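Local coordinates for protein alpha-11 giardin (PDB 2II2) that belongs to the annexin family, binds calcium, and probably takes part in attachment of the parasite to the intestinal mucosa and in organising its ventral-disk cytoskeleton, at residues E66-L71 with V296-A301; Y238-A243 with M304-A309; R180-I183 with E189-E192; E148-R153 with Y227-P232; Q114-K119 with L125-D130. All coordinates share one frame; numbering follows the deposited sequence.

Interaction 1: residues E66-L71 with V296-A301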
# COMPACT_ATOMS: atom_id res chain seq x y z
N GLU A 66 3.75 9.31 -13.29
CA GLU A 66 3.79 8.10 -14.10
C GLU A 66 3.45 6.87 -13.25
O GLU A 66 2.70 6.00 -13.68
CB GLU A 66 5.18 7.88 -14.71
CG GLU A 66 5.22 6.79 -15.80
CD GLU A 66 6.57 6.14 -15.97
OE1 GLU A 66 6.98 5.35 -15.07
OE2 GLU A 66 7.23 6.42 -17.00
N ASP A 67 4.02 6.79 -12.04
CA ASP A 67 3.82 5.64 -11.17
C ASP A 67 2.34 5.42 -10.86
O ASP A 67 1.86 4.31 -10.93
CB ASP A 67 4.51 5.82 -9.82
CG ASP A 67 6.01 5.66 -9.86
OD1 ASP A 67 6.55 5.18 -10.88
OD2 ASP A 67 6.64 6.05 -8.85
N VAL A 68 1.64 6.49 -10.45
CA VAL A 68 0.25 6.32 -10.06
C VAL A 68 -0.60 5.89 -11.25
O VAL A 68 -1.51 5.06 -11.13
CB VAL A 68 -0.32 7.57 -9.33
CG1 VAL A 68 -0.60 8.72 -10.28
CG2 VAL A 68 -1.59 7.17 -8.59
N MET A 69 -0.29 6.42 -12.42
CA MET A 69 -1.01 6.04 -13.63
C MET A 69 -0.71 4.60 -14.08
O MET A 69 -1.63 3.82 -14.43
CB MET A 69 -0.69 7.03 -14.76
CG MET A 69 -1.44 8.31 -14.71
SD MET A 69 -3.20 7.97 -15.02
CE MET A 69 -3.94 9.58 -14.73
N ALA A 70 0.58 4.24 -14.07
CA ALA A 70 0.96 2.90 -14.48
C ALA A 70 0.45 1.82 -13.54
O ALA A 70 0.05 0.75 -13.99
CB ALA A 70 2.46 2.77 -14.66
N LEU A 71 0.47 2.11 -12.23
CA LEU A 71 -0.09 1.18 -11.28
C LEU A 71 -1.62 1.15 -11.35
O LEU A 71 -2.22 0.07 -11.39
CB LEU A 71 0.36 1.52 -9.85
CG LEU A 71 1.84 1.30 -9.51
CD1 LEU A 71 2.12 1.81 -8.11
CD2 LEU A 71 2.27 -0.18 -9.65
N VAL A 296 3.89 17.75 -10.66
CA VAL A 296 2.91 18.83 -10.70
C VAL A 296 1.46 18.35 -10.86
O VAL A 296 0.54 18.95 -10.28
CB VAL A 296 3.27 19.90 -11.74
CG1 VAL A 296 3.20 19.34 -13.13
CG2 VAL A 296 2.34 21.11 -11.60
N ASN A 297 1.26 17.28 -11.64
CA ASN A 297 -0.08 16.75 -11.86
C ASN A 297 -0.48 15.59 -10.97
O ASN A 297 -1.57 15.03 -11.11
CB ASN A 297 -0.29 16.40 -13.33
CG ASN A 297 -0.22 17.64 -14.20
OD1 ASN A 297 -1.02 18.57 -14.02
ND2 ASN A 297 0.70 17.68 -15.13
N PHE A 298 0.41 15.21 -10.04
CA PHE A 298 0.13 14.10 -9.14
C PHE A 298 -1.11 14.36 -8.29
O PHE A 298 -1.94 13.46 -8.13
CB PHE A 298 1.32 13.77 -8.22
CG PHE A 298 0.97 12.72 -7.22
CD1 PHE A 298 0.78 11.39 -7.63
CD2 PHE A 298 0.68 13.04 -5.91
CE1 PHE A 298 0.38 10.42 -6.75
CE2 PHE A 298 0.26 12.07 -5.00
CZ PHE A 298 0.10 10.77 -5.44
N ARG A 299 -1.22 15.56 -7.71
CA ARG A 299 -2.37 15.86 -6.85
C ARG A 299 -3.70 15.57 -7.54
O ARG A 299 -4.60 14.95 -6.96
CB ARG A 299 -2.28 17.32 -6.39
CG ARG A 299 -3.46 17.87 -5.60
CD ARG A 299 -3.25 19.37 -5.35
NE ARG A 299 -3.45 20.15 -6.57
CZ ARG A 299 -2.48 20.69 -7.30
NH1 ARG A 299 -1.21 20.58 -6.93
NH2 ARG A 299 -2.77 21.39 -8.40
N ASP A 300 -3.83 16.04 -8.77
CA ASP A 300 -5.06 15.83 -9.50
C ASP A 300 -5.31 14.37 -9.85
O ASP A 300 -6.44 13.89 -9.77
CB ASP A 300 -5.07 16.70 -10.76
CG ASP A 300 -5.27 18.17 -10.44
OD1 ASP A 300 -5.94 18.50 -9.43
OD2 ASP A 300 -4.74 19.01 -11.18
N ALA A 301 -4.25 13.65 -10.19
CA ALA A 301 -4.38 12.21 -10.41
C ALA A 301 -4.84 11.51 -9.14
O ALA A 301 -5.69 10.62 -9.21
CB ALA A 301 -3.06 11.63 -10.88
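Val68 lies against two side chains of helix 298-306, the ring of Phe298 and the methyl of Ala301. Its CB approaches Phe298 CE1 to 3.9 Å at the edge of the ring, close to the ring plane, and the two side chains cross at about a right angle. Val68 CG1 sits between the backbone N and the carbonyl carbon (chi1 74°), a setting that brings this branch 3.9 Å from Ala301 CB. One helical turn thus separates the two residues that Val68 touches. Met69 adds a looser contact, its CE reaching to 4.4 Å from Ala301 CB. All four residues are buried, and the contact is wholly apolar; helix 249-263 also packs on Val68 and Phe298, while Leu25 and Val26 of helix 22-29 meet Met69. Glu66, one turn before Ala70 on helix 64-73, is a calcium ligand seen in this protein, although no calcium is bound here. The arrangement joins the chain's last helix to an early calcium-site helix within the all-helical annexin fold.

Interaction 2: residues Y238-A243 with M304-A309. With SO4 (sulfate ion), chain C.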
# COMPACT_ATOMS: atom_id res chain seq x y z
N TYR A 238 -3.80 4.87 7.30
CA TYR A 238 -2.57 5.11 8.06
C TYR A 238 -1.37 5.24 7.12
O TYR A 238 -0.55 6.14 7.27
CB TYR A 238 -2.36 3.98 9.09
CG TYR A 238 -1.01 4.13 9.74
CD1 TYR A 238 -0.83 4.96 10.84
CD2 TYR A 238 0.11 3.47 9.23
CE1 TYR A 238 0.43 5.13 11.38
CE2 TYR A 238 1.36 3.64 9.75
CZ TYR A 238 1.54 4.46 10.82
OH TYR A 238 2.81 4.62 11.32
N ALA A 239 -1.26 4.33 6.16
CA ALA A 239 -0.15 4.35 5.23
C ALA A 239 -0.15 5.67 4.44
O ALA A 239 0.91 6.28 4.22
CB ALA A 239 -0.20 3.17 4.30
N PHE A 240 -1.33 6.12 4.05
CA PHE A 240 -1.45 7.37 3.31
C PHE A 240 -1.02 8.55 4.17
O PHE A 240 -0.28 9.44 3.71
CB PHE A 240 -2.88 7.54 2.73
CG PHE A 240 -2.94 8.57 1.64
CD1 PHE A 240 -2.60 8.23 0.34
CD2 PHE A 240 -3.27 9.88 1.93
CE1 PHE A 240 -2.58 9.18 -0.66
CE2 PHE A 240 -3.28 10.84 0.92
CZ PHE A 240 -2.94 10.48 -0.39
N HIS A 241 -1.47 8.54 5.43
CA HIS A 241 -1.03 9.54 6.42
C HIS A 241 0.50 9.55 6.55
O HIS A 241 1.16 10.61 6.52
CB HIS A 241 -1.66 9.23 7.80
CG HIS A 241 -1.29 10.23 8.86
ND1 HIS A 241 -1.60 11.57 8.75
CD2 HIS A 241 -0.65 10.09 10.04
CE1 HIS A 241 -1.16 12.22 9.82
NE2 HIS A 241 -0.58 11.34 10.61
N SER A 242 1.07 8.35 6.65
CA SER A 242 2.51 8.22 6.79
C SER A 242 3.25 8.83 5.59
O SER A 242 4.37 9.35 5.76
CB SER A 242 2.87 6.76 6.97
OG SER A 242 4.25 6.62 7.21
N ALA A 243 2.64 8.78 4.41
CA ALA A 243 3.20 9.41 3.21
C ALA A 243 3.05 10.92 3.28
O ALA A 243 4.02 11.67 3.05
CB ALA A 243 2.51 8.89 1.99
N MET A 304 -8.48 12.19 -8.35
CA MET A 304 -9.29 11.41 -9.28
C MET A 304 -9.36 9.95 -8.86
O MET A 304 -10.46 9.38 -8.84
CB MET A 304 -8.78 11.60 -10.71
CG MET A 304 -9.52 10.82 -11.78
SD MET A 304 -9.04 9.07 -11.93
CE MET A 304 -7.30 9.24 -12.40
N PHE A 305 -8.22 9.33 -8.57
CA PHE A 305 -8.26 7.92 -8.26
C PHE A 305 -9.04 7.63 -6.97
O PHE A 305 -9.66 6.56 -6.85
CB PHE A 305 -6.86 7.32 -8.18
CG PHE A 305 -6.27 6.92 -9.51
CD1 PHE A 305 -5.05 7.46 -9.95
CD2 PHE A 305 -6.89 5.96 -10.30
CE1 PHE A 305 -4.50 7.07 -11.17
CE2 PHE A 305 -6.36 5.57 -11.53
CZ PHE A 305 -5.14 6.13 -11.96
N TRP A 306 -9.03 8.55 -6.02
CA TRP A 306 -9.74 8.36 -4.77
C TRP A 306 -11.16 8.87 -4.81
O TRP A 306 -11.87 8.77 -3.81
CB TRP A 306 -8.99 9.06 -3.62
CG TRP A 306 -7.79 8.32 -3.18
CD1 TRP A 306 -6.48 8.67 -3.37
CD2 TRP A 306 -7.79 7.09 -2.45
NE1 TRP A 306 -5.66 7.71 -2.81
CE2 TRP A 306 -6.44 6.72 -2.27
CE3 TRP A 306 -8.79 6.25 -1.95
CZ2 TRP A 306 -6.08 5.56 -1.58
CZ3 TRP A 306 -8.43 5.10 -1.28
CH2 TRP A 306 -7.09 4.76 -1.11
N LYS A 307 -11.60 9.40 -5.96
CA LYS A 307 -12.99 9.92 -6.08
C LYS A 307 -13.23 11.05 -5.09
O LYS A 307 -14.32 11.16 -4.50
CB LYS A 307 -14.05 8.81 -6.00
CG LYS A 307 -13.93 7.83 -7.13
CD LYS A 307 -15.12 6.89 -7.18
CE LYS A 307 -15.03 6.00 -8.41
NZ LYS A 307 -16.13 5.00 -8.39
N LEU A 308 -12.23 11.90 -4.96
CA LEU A 308 -12.29 13.06 -4.07
C LEU A 308 -12.14 14.37 -4.84
O LEU A 308 -11.88 15.42 -4.22
CB LEU A 308 -11.19 12.95 -3.02
CG LEU A 308 -11.24 11.77 -2.05
CD1 LEU A 308 -9.97 11.76 -1.18
CD2 LEU A 308 -12.51 11.82 -1.19
N ALA A 309 -12.24 14.31 -6.17
CA ALA A 309 -12.06 15.47 -7.04
C ALA A 309 -13.28 16.37 -6.97
O ALA A 309 -13.15 17.58 -6.98
CB ALA A 309 -11.78 15.05 -8.49
S SO4 C . -0.78 10.65 14.75
O1 SO4 C . 0.41 10.89 15.57
O2 SO4 C . -1.38 11.93 14.41
O3 SO4 C . -0.40 9.95 13.53
O4 SO4 C . -1.74 9.84 15.50
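Two helices of the annexin fold, 232-244 and the C-terminal 298-306, face each other at a distance that long aromatic side chains must span: the nearest CA atoms, those of Phe240 and Trp306, are 11.6 Å apart. Segment 238-243 is helical throughout, whereas segment 304-309 runs off its helix through a Schellman motif, with Lys307 at positive phi (61°). Phe240 and Trp306 both point toward the opposite segment and slide past each other in opposite directions. They form an offset edge-to-face pair in which the indole presents its edge to the face of the phenyl ring; the Phe240 ring and the five-membered ring of Trp306 have centroids 5.5 Å apart and planes at 74°. The nearest atoms are Phe240 CE1 and Trp306 NE1, at 4.0 Å. Met280 of helix 280-287 touches both aromatic residues. Elsewhere on helix 232-244, His241 stacks on Trp277; in one of its two modelled conformers it also approaches a sulfate, probably from the crystallisation liquor, in a weak and doubtful bond. The indole N-H itself is bonded to a third helix, Trp306 NE1 to Thr260 OG1 of helix 249-263, which helps fix how the ring is turned.

Interaction 3: residues R180-I183 with E189-E192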
# COMPACT_ATOMS: atom_id res chain seq x y z
N ARG A 180 4.06 -11.85 15.40
CA ARG A 180 3.24 -13.05 15.35
C ARG A 180 1.88 -12.77 15.96
O ARG A 180 0.86 -13.17 15.38
CB ARG A 180 3.92 -14.18 16.07
CG ARG A 180 3.18 -15.47 16.04
CD ARG A 180 4.05 -16.56 16.65
NE ARG A 180 5.36 -16.66 16.00
CZ ARG A 180 5.58 -17.33 14.87
NH1 ARG A 180 4.60 -17.95 14.22
NH2 ARG A 180 6.80 -17.37 14.36
N LEU A 181 1.87 -12.11 17.12
CA LEU A 181 0.58 -11.80 17.77
C LEU A 181 -0.35 -11.04 16.84
O LEU A 181 -1.52 -11.43 16.63
CB LEU A 181 0.81 -11.06 19.07
CG LEU A 181 -0.40 -10.81 20.00
CD1 LEU A 181 0.11 -10.55 21.39
CD2 LEU A 181 -1.26 -9.64 19.54
N ILE A 182 0.18 -9.97 16.25
CA ILE A 182 -0.66 -9.12 15.41
C ILE A 182 -1.10 -9.85 14.13
O ILE A 182 -2.28 -9.88 13.79
CB ILE A 182 0.08 -7.83 15.05
CG1 ILE A 182 0.32 -6.98 16.30
CG2 ILE A 182 -0.72 -7.01 14.06
CD1 ILE A 182 1.28 -5.83 16.09
N ILE A 183 -0.13 -10.46 13.44
CA ILE A 183 -0.42 -11.11 12.16
C ILE A 183 -1.37 -12.30 12.24
O ILE A 183 -2.09 -12.58 11.26
CB ILE A 183 0.91 -11.54 11.43
CG1 ILE A 183 1.74 -10.33 10.99
CG2 ILE A 183 0.65 -12.58 10.31
CD1 ILE A 183 1.16 -9.59 9.84
N GLU A 189 -11.07 -11.04 17.70
CA GLU A 189 -10.25 -10.99 18.89
C GLU A 189 -9.38 -9.74 18.94
O GLU A 189 -9.19 -9.17 20.01
CB GLU A 189 -9.36 -12.22 19.00
CG GLU A 189 -10.15 -13.44 19.43
CD GLU A 189 -9.29 -14.62 19.92
OE1 GLU A 189 -8.05 -14.62 19.67
OE2 GLU A 189 -9.90 -15.57 20.49
N TYR A 190 -8.84 -9.31 17.80
CA TYR A 190 -7.98 -8.15 17.83
C TYR A 190 -8.69 -6.86 18.24
O TYR A 190 -8.11 -6.02 18.92
CB TYR A 190 -7.27 -7.92 16.47
CG TYR A 190 -6.08 -7.03 16.64
CD1 TYR A 190 -4.91 -7.53 17.20
CD2 TYR A 190 -6.12 -5.69 16.29
CE1 TYR A 190 -3.78 -6.72 17.39
CE2 TYR A 190 -5.01 -4.85 16.46
CZ TYR A 190 -3.83 -5.37 17.03
OH TYR A 190 -2.70 -4.58 17.21
N LYS A 191 -9.95 -6.70 17.83
CA LYS A 191 -10.71 -5.53 18.27
C LYS A 191 -10.73 -5.49 19.81
O LYS A 191 -10.57 -4.42 20.43
CB LYS A 191 -12.14 -5.61 17.73
CG LYS A 191 -12.96 -4.36 17.97
CD LYS A 191 -14.35 -4.44 17.38
CE LYS A 191 -15.05 -3.09 17.55
NZ LYS A 191 -16.40 -3.14 16.92
N GLU A 192 -10.92 -6.67 20.42
CA GLU A 192 -10.93 -6.76 21.87
C GLU A 192 -9.54 -6.54 22.50
O GLU A 192 -9.41 -5.87 23.54
CB GLU A 192 -11.50 -8.11 22.28
CG GLU A 192 -12.93 -8.28 21.82
CD GLU A 192 -13.41 -9.73 21.72
OE1 GLU A 192 -12.65 -10.66 22.09
OE2 GLU A 192 -14.56 -9.93 21.26
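Tyr190 OH, which meets Ile182 CG1 at 4.0 Å across the contact, has its polar partner on a third helix: it is hydrogen-bonded to His226 ND1 of helix 216-230. The phenol passes obliquely across Ile182 of helix 175-184, while its hydroxyl pairs with the imidazole. With CG anti to the backbone N (chi1 -161°), Tyr190 extends from helix 187-201 toward the preceding helix, where the CA atoms of Ile182 and Tyr190 stand 7.8 Å apart. The CG1 branch of Ile182 is also 4.3 Å from Tyr190 CE1. Leu181 comes in at the ring edge: its CD2 lies 4.4 Å from Tyr190 CE1, near the ring plane. All three residues are buried. Helix 216-230 packs on this pair, with Ala225 against Ile182 and Asn229 and Leu230 against Tyr190, while Asp159 and Val162 of helix 156-169 touch Leu181. Between these segments of the helix-turn-helix pair, the contacts are apolar and centre on one phenol. Because the one polar group in these contacts is paired with His226, the tyrosine can lie buried among aliphatic neighbours without leaving its hydroxyl unsatisfied.

Interaction 4: residues E148-R153 with Y227-P232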
# COMPACT_ATOMS: atom_id res chain seq x y z
N GLU A 148 1.72 -17.14 7.79
CA GLU A 148 0.84 -17.44 8.92
C GLU A 148 -0.60 -17.06 8.67
O GLU A 148 -0.89 -16.04 8.04
CB GLU A 148 1.33 -16.69 10.16
CG GLU A 148 2.70 -17.14 10.66
CD GLU A 148 2.62 -18.46 11.39
OE1 GLU A 148 1.51 -18.86 11.78
OE2 GLU A 148 3.68 -19.09 11.60
N ASN A 149 -1.49 -17.85 9.27
CA ASN A 149 -2.91 -17.63 9.19
C ASN A 149 -3.43 -17.05 10.50
O ASN A 149 -2.73 -17.06 11.52
CB ASN A 149 -3.65 -18.93 8.87
CG ASN A 149 -3.17 -19.58 7.60
OD1 ASN A 149 -2.84 -18.91 6.63
ND2 ASN A 149 -3.16 -20.92 7.59
N ARG A 150 -4.65 -16.51 10.44
CA ARG A 150 -5.34 -15.96 11.61
C ARG A 150 -6.14 -17.11 12.28
O ARG A 150 -6.80 -17.89 11.59
CB ARG A 150 -6.26 -14.78 11.19
CG ARG A 150 -5.55 -13.59 10.43
CD ARG A 150 -6.51 -12.55 9.76
NE ARG A 150 -6.87 -11.46 10.68
CZ ARG A 150 -7.62 -10.39 10.43
NH1 ARG A 150 -8.15 -10.13 9.24
NH2 ARG A 150 -7.79 -9.52 11.42
N THR A 151 -6.03 -17.24 13.60
CA THR A 151 -6.77 -18.24 14.37
C THR A 151 -7.07 -17.66 15.74
O THR A 151 -6.26 -16.91 16.30
CB THR A 151 -5.98 -19.57 14.55
OG1 THR A 151 -4.76 -19.34 15.25
CG2 THR A 151 -5.68 -20.28 13.24
N PRO A 152 -8.25 -17.96 16.28
CA PRO A 152 -8.55 -17.47 17.62
C PRO A 152 -7.64 -18.09 18.67
O PRO A 152 -7.27 -19.27 18.55
CB PRO A 152 -9.99 -17.94 17.85
CG PRO A 152 -10.52 -18.22 16.50
CD PRO A 152 -9.39 -18.70 15.69
N ARG A 153 -7.31 -17.32 19.71
CA ARG A 153 -6.52 -17.83 20.84
C ARG A 153 -7.28 -17.86 22.14
O ARG A 153 -6.86 -18.53 23.05
CB ARG A 153 -5.23 -17.02 21.02
CG ARG A 153 -4.31 -17.07 19.80
CD ARG A 153 -3.08 -16.19 19.98
NE ARG A 153 -3.40 -14.77 20.10
CZ ARG A 153 -3.34 -13.88 19.10
NH1 ARG A 153 -2.98 -14.24 17.87
NH2 ARG A 153 -3.63 -12.61 19.36
N TYR A 227 -3.41 -1.82 12.20
CA TYR A 227 -4.62 -1.19 11.68
C TYR A 227 -5.40 -2.10 10.75
O TYR A 227 -6.61 -2.01 10.71
CB TYR A 227 -4.32 0.17 11.05
CG TYR A 227 -4.20 1.28 12.07
CD1 TYR A 227 -3.09 2.10 12.13
CD2 TYR A 227 -5.23 1.52 12.99
CE1 TYR A 227 -2.99 3.14 13.07
CE2 TYR A 227 -5.14 2.56 13.92
CZ TYR A 227 -4.03 3.36 13.96
OH TYR A 227 -3.99 4.39 14.87
N TYR A 228 -4.71 -2.95 9.98
CA TYR A 228 -5.37 -3.86 9.06
C TYR A 228 -6.36 -4.74 9.81
O TYR A 228 -7.45 -5.02 9.33
CB TYR A 228 -4.33 -4.72 8.31
CG TYR A 228 -5.02 -5.57 7.26
CD1 TYR A 228 -5.26 -5.05 5.98
CD2 TYR A 228 -5.44 -6.85 7.54
CE1 TYR A 228 -5.93 -5.80 5.01
CE2 TYR A 228 -6.11 -7.61 6.57
CZ TYR A 228 -6.35 -7.08 5.30
OH TYR A 228 -7.02 -7.81 4.34
N ASN A 229 -5.94 -5.18 11.00
CA ASN A 229 -6.80 -5.99 11.84
C ASN A 229 -8.10 -5.28 12.25
O ASN A 229 -9.13 -5.92 12.45
CB ASN A 229 -6.10 -6.45 13.09
CG ASN A 229 -5.05 -7.50 12.84
OD1 ASN A 229 -5.03 -8.13 11.78
ND2 ASN A 229 -4.17 -7.71 13.80
N LEU A 230 -8.00 -3.98 12.48
CA LEU A 230 -9.17 -3.18 12.84
C LEU A 230 -10.08 -2.92 11.63
O LEU A 230 -11.31 -3.10 11.72
CB LEU A 230 -8.72 -1.88 13.51
CG LEU A 230 -7.98 -2.06 14.85
CD1 LEU A 230 -7.46 -0.72 15.39
CD2 LEU A 230 -8.80 -2.78 15.92
N ALA A 231 -9.49 -2.55 10.49
CA ALA A 231 -10.21 -2.50 9.21
C ALA A 231 -9.18 -2.38 8.10
O ALA A 231 -8.28 -1.58 8.19
CB ALA A 231 -11.11 -1.28 9.14
N PRO A 232 -9.28 -3.17 7.04
CA PRO A 232 -8.33 -3.02 5.94
C PRO A 232 -8.13 -1.59 5.46
O PRO A 232 -7.00 -1.16 5.22
CB PRO A 232 -8.93 -3.92 4.88
CG PRO A 232 -9.48 -5.05 5.71
CD PRO A 232 -10.15 -4.34 6.86
O HOH W 1 -9.14 -7.21 9.07
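Water-mediated bonding provides the clearest polar link between Arg150 and Tyr228, in the one of two modelled arginine conformers described here: Arg150 NH1 donates over 3.1 Å to a water, and that water donates over 2.8 Å to the backbone Tyr228 O. The water lies at the edge of the guanidinium, in its plane. Direct polar proximity is of another kind. Arg150 NH2 stands 3.1 Å from Asn229 OD1, but the angle is too poor for a hydrogen bond; OD1 lies oblique to the guanidinium, whose plane is 19° from that of the amide. Both groups have firmer partners elsewhere, Arg150 NE on Ser185 O and Asn229 ND2 on Ile182 O. Tyr228 is met directly only at a distance, Arg150 NH1 lying 4.2 Å from its CE2. A bend at chi3 (89°) turns the otherwise extended arginine toward the end of helix 216-230, from the loop that links helices 137-147 and 156-169. The carbonyl near that helix end would probably suit a cationic neighbour, and a single water relays the arginine's N-H to it.

Interaction 5: residues Q114-K119 with L125-D130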
# COMPACT_ATOMS: atom_id res chain seq x y z
N GLN A 114 0.98 -16.83 -6.61
CA GLN A 114 0.87 -17.52 -7.88
C GLN A 114 1.39 -16.67 -9.02
O GLN A 114 2.15 -17.16 -9.86
CB GLN A 114 -0.58 -17.93 -8.13
CG GLN A 114 -1.05 -19.02 -7.19
CD GLN A 114 -2.55 -19.27 -7.25
OE1 GLN A 114 -3.34 -18.38 -7.59
NE2 GLN A 114 -2.95 -20.48 -6.90
N ALA A 115 1.00 -15.40 -9.04
CA ALA A 115 1.43 -14.49 -10.09
C ALA A 115 2.92 -14.22 -10.02
O ALA A 115 3.58 -14.08 -11.07
CB ALA A 115 0.68 -13.19 -10.01
N TYR A 116 3.44 -14.11 -8.80
CA TYR A 116 4.85 -13.85 -8.62
C TYR A 116 5.69 -15.03 -9.13
O TYR A 116 6.72 -14.81 -9.78
CB TYR A 116 5.13 -13.55 -7.15
CG TYR A 116 6.55 -13.17 -6.87
CD1 TYR A 116 6.95 -11.83 -6.83
CD2 TYR A 116 7.51 -14.16 -6.62
CE1 TYR A 116 8.27 -11.48 -6.56
CE2 TYR A 116 8.81 -13.82 -6.35
CZ TYR A 116 9.20 -12.49 -6.31
OH TYR A 116 10.49 -12.13 -6.01
N LYS A 117 5.27 -16.25 -8.80
CA LYS A 117 5.93 -17.46 -9.28
C LYS A 117 5.86 -17.56 -10.81
O LYS A 117 6.85 -17.89 -11.45
CB LYS A 117 5.30 -18.71 -8.63
CG LYS A 117 5.82 -20.08 -9.12
CD LYS A 117 7.31 -20.23 -9.01
CE LYS A 117 7.73 -21.69 -9.27
NZ LYS A 117 7.62 -22.56 -8.06
N GLU A 118 4.70 -17.26 -11.38
CA GLU A 118 4.54 -17.31 -12.84
C GLU A 118 5.45 -16.28 -13.51
O GLU A 118 6.05 -16.55 -14.55
CB GLU A 118 3.08 -17.11 -13.24
CG GLU A 118 2.80 -17.10 -14.76
CD GLU A 118 3.06 -18.44 -15.43
OE1 GLU A 118 2.89 -19.50 -14.78
OE2 GLU A 118 3.44 -18.44 -16.63
N LYS A 119 5.57 -15.09 -12.91
CA LYS A 119 6.34 -14.01 -13.53
C LYS A 119 7.85 -14.20 -13.40
O LYS A 119 8.61 -14.00 -14.36
CB LYS A 119 5.94 -12.65 -12.93
CG LYS A 119 6.80 -11.49 -13.43
CD LYS A 119 5.97 -10.25 -13.70
CE LYS A 119 6.77 -9.18 -14.44
NZ LYS A 119 7.37 -9.65 -15.73
N LEU A 125 7.95 -16.71 -1.17
CA LEU A 125 8.51 -17.03 0.15
C LEU A 125 9.99 -17.38 0.06
O LEU A 125 10.76 -16.98 0.92
CB LEU A 125 7.73 -18.16 0.83
CG LEU A 125 8.21 -18.57 2.23
CD1 LEU A 125 8.23 -17.42 3.21
CD2 LEU A 125 7.33 -19.72 2.74
N GLN A 126 10.39 -18.09 -0.99
CA GLN A 126 11.81 -18.46 -1.14
C GLN A 126 12.70 -17.23 -1.39
O GLN A 126 13.80 -17.10 -0.84
CB GLN A 126 11.97 -19.51 -2.23
CG GLN A 126 13.31 -20.24 -2.20
CD GLN A 126 13.62 -20.93 -0.88
OE1 GLN A 126 12.72 -21.33 -0.13
NE2 GLN A 126 14.89 -21.08 -0.60
N ASP A 127 12.17 -16.29 -2.18
CA ASP A 127 12.89 -15.04 -2.35
C ASP A 127 12.98 -14.25 -1.05
O ASP A 127 14.01 -13.63 -0.78
CB ASP A 127 12.26 -14.20 -3.47
CG ASP A 127 12.67 -14.65 -4.88
OD1 ASP A 127 13.51 -15.56 -5.01
OD2 ASP A 127 12.10 -14.12 -5.85
N PHE A 128 11.92 -14.27 -0.23
CA PHE A 128 12.01 -13.69 1.12
C PHE A 128 13.08 -14.39 1.97
O PHE A 128 13.89 -13.72 2.62
CB PHE A 128 10.66 -13.73 1.84
CG PHE A 128 9.68 -12.67 1.37
CD1 PHE A 128 9.88 -11.89 0.22
CD2 PHE A 128 8.49 -12.51 2.08
CE1 PHE A 128 8.93 -10.95 -0.16
CE2 PHE A 128 7.55 -11.57 1.70
CZ PHE A 128 7.75 -10.81 0.59
N VAL A 129 13.10 -15.73 1.94
CA VAL A 129 14.10 -16.49 2.69
C VAL A 129 15.51 -16.10 2.24
O VAL A 129 16.38 -15.88 3.07
CB VAL A 129 13.87 -18.02 2.56
CG1 VAL A 129 15.09 -18.81 3.08
CG2 VAL A 129 12.58 -18.44 3.28
N ASP A 130 15.72 -16.01 0.93
CA ASP A 130 17.06 -15.73 0.42
C ASP A 130 17.50 -14.27 0.58
O ASP A 130 18.69 -14.00 0.74
CB ASP A 130 17.17 -16.12 -1.06
CG ASP A 130 17.48 -17.58 -1.26
OD1 ASP A 130 18.38 -18.09 -0.57
OD2 ASP A 130 16.83 -18.19 -2.14
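Tyr116 reaches from helix 106-120 to Asp127 of helix 124-131, and the whole contact is made at its far end. From CB the chain leaves with CG anti to the backbone N (chi1 -176°), which aims the ring at the following helix. The first contact comes at the far end of the ring, on the edge facing Asp127, where Tyr116 CE2 lies 3.3 Å from Asp127 OD2; CZ is 3.4 Å from the same oxygen. OH then donates a short hydrogen bond of 2.6 Å to Asp127 OD2, with the acceptor lying at the edge of the ring, in its plane. The oxygen uses its anti lone pair, the one directed away from OD1, and the carboxylate stands nearly upright to the ring, with planes 81° apart. The second oxygen, OD1, accepts from Asn122 ND2 in the connection between the helices, so both oxygens of this buried carboxylate are engaged and its rotation is probably restrained. Lys85 of helix 76-89 touches Tyr116, and Lys117 forms a salt bridge to Asp123 of the same connection. The bond joins two successive helices across a short turn, a helix-turn-helix pairing within the annexin fold.

Interactions 1, 2, 3 and 5 are buried, whereas interaction 4 is only partly so. Interactions 1 and 2 share helix 298-306 and touch through Met69, Val68 and Phe305; one is purely aliphatic and aromatic, the other a ring pair with its indole N-H bonded to a third helix. Interactions 3 and 4 have centres 6 Å apart and form one cluster, in which Asn229 meets residues of both and Glu189 OE1 pairs with Arg153 N; there apolar packing gives way to a water-bridged arginine. Interactions 3 and 5 each tie successive helices through a tyrosine, but only in interaction 5 does the hydroxyl bond across the contact. Tyr238 and Tyr227 connect interactions 2 and 4.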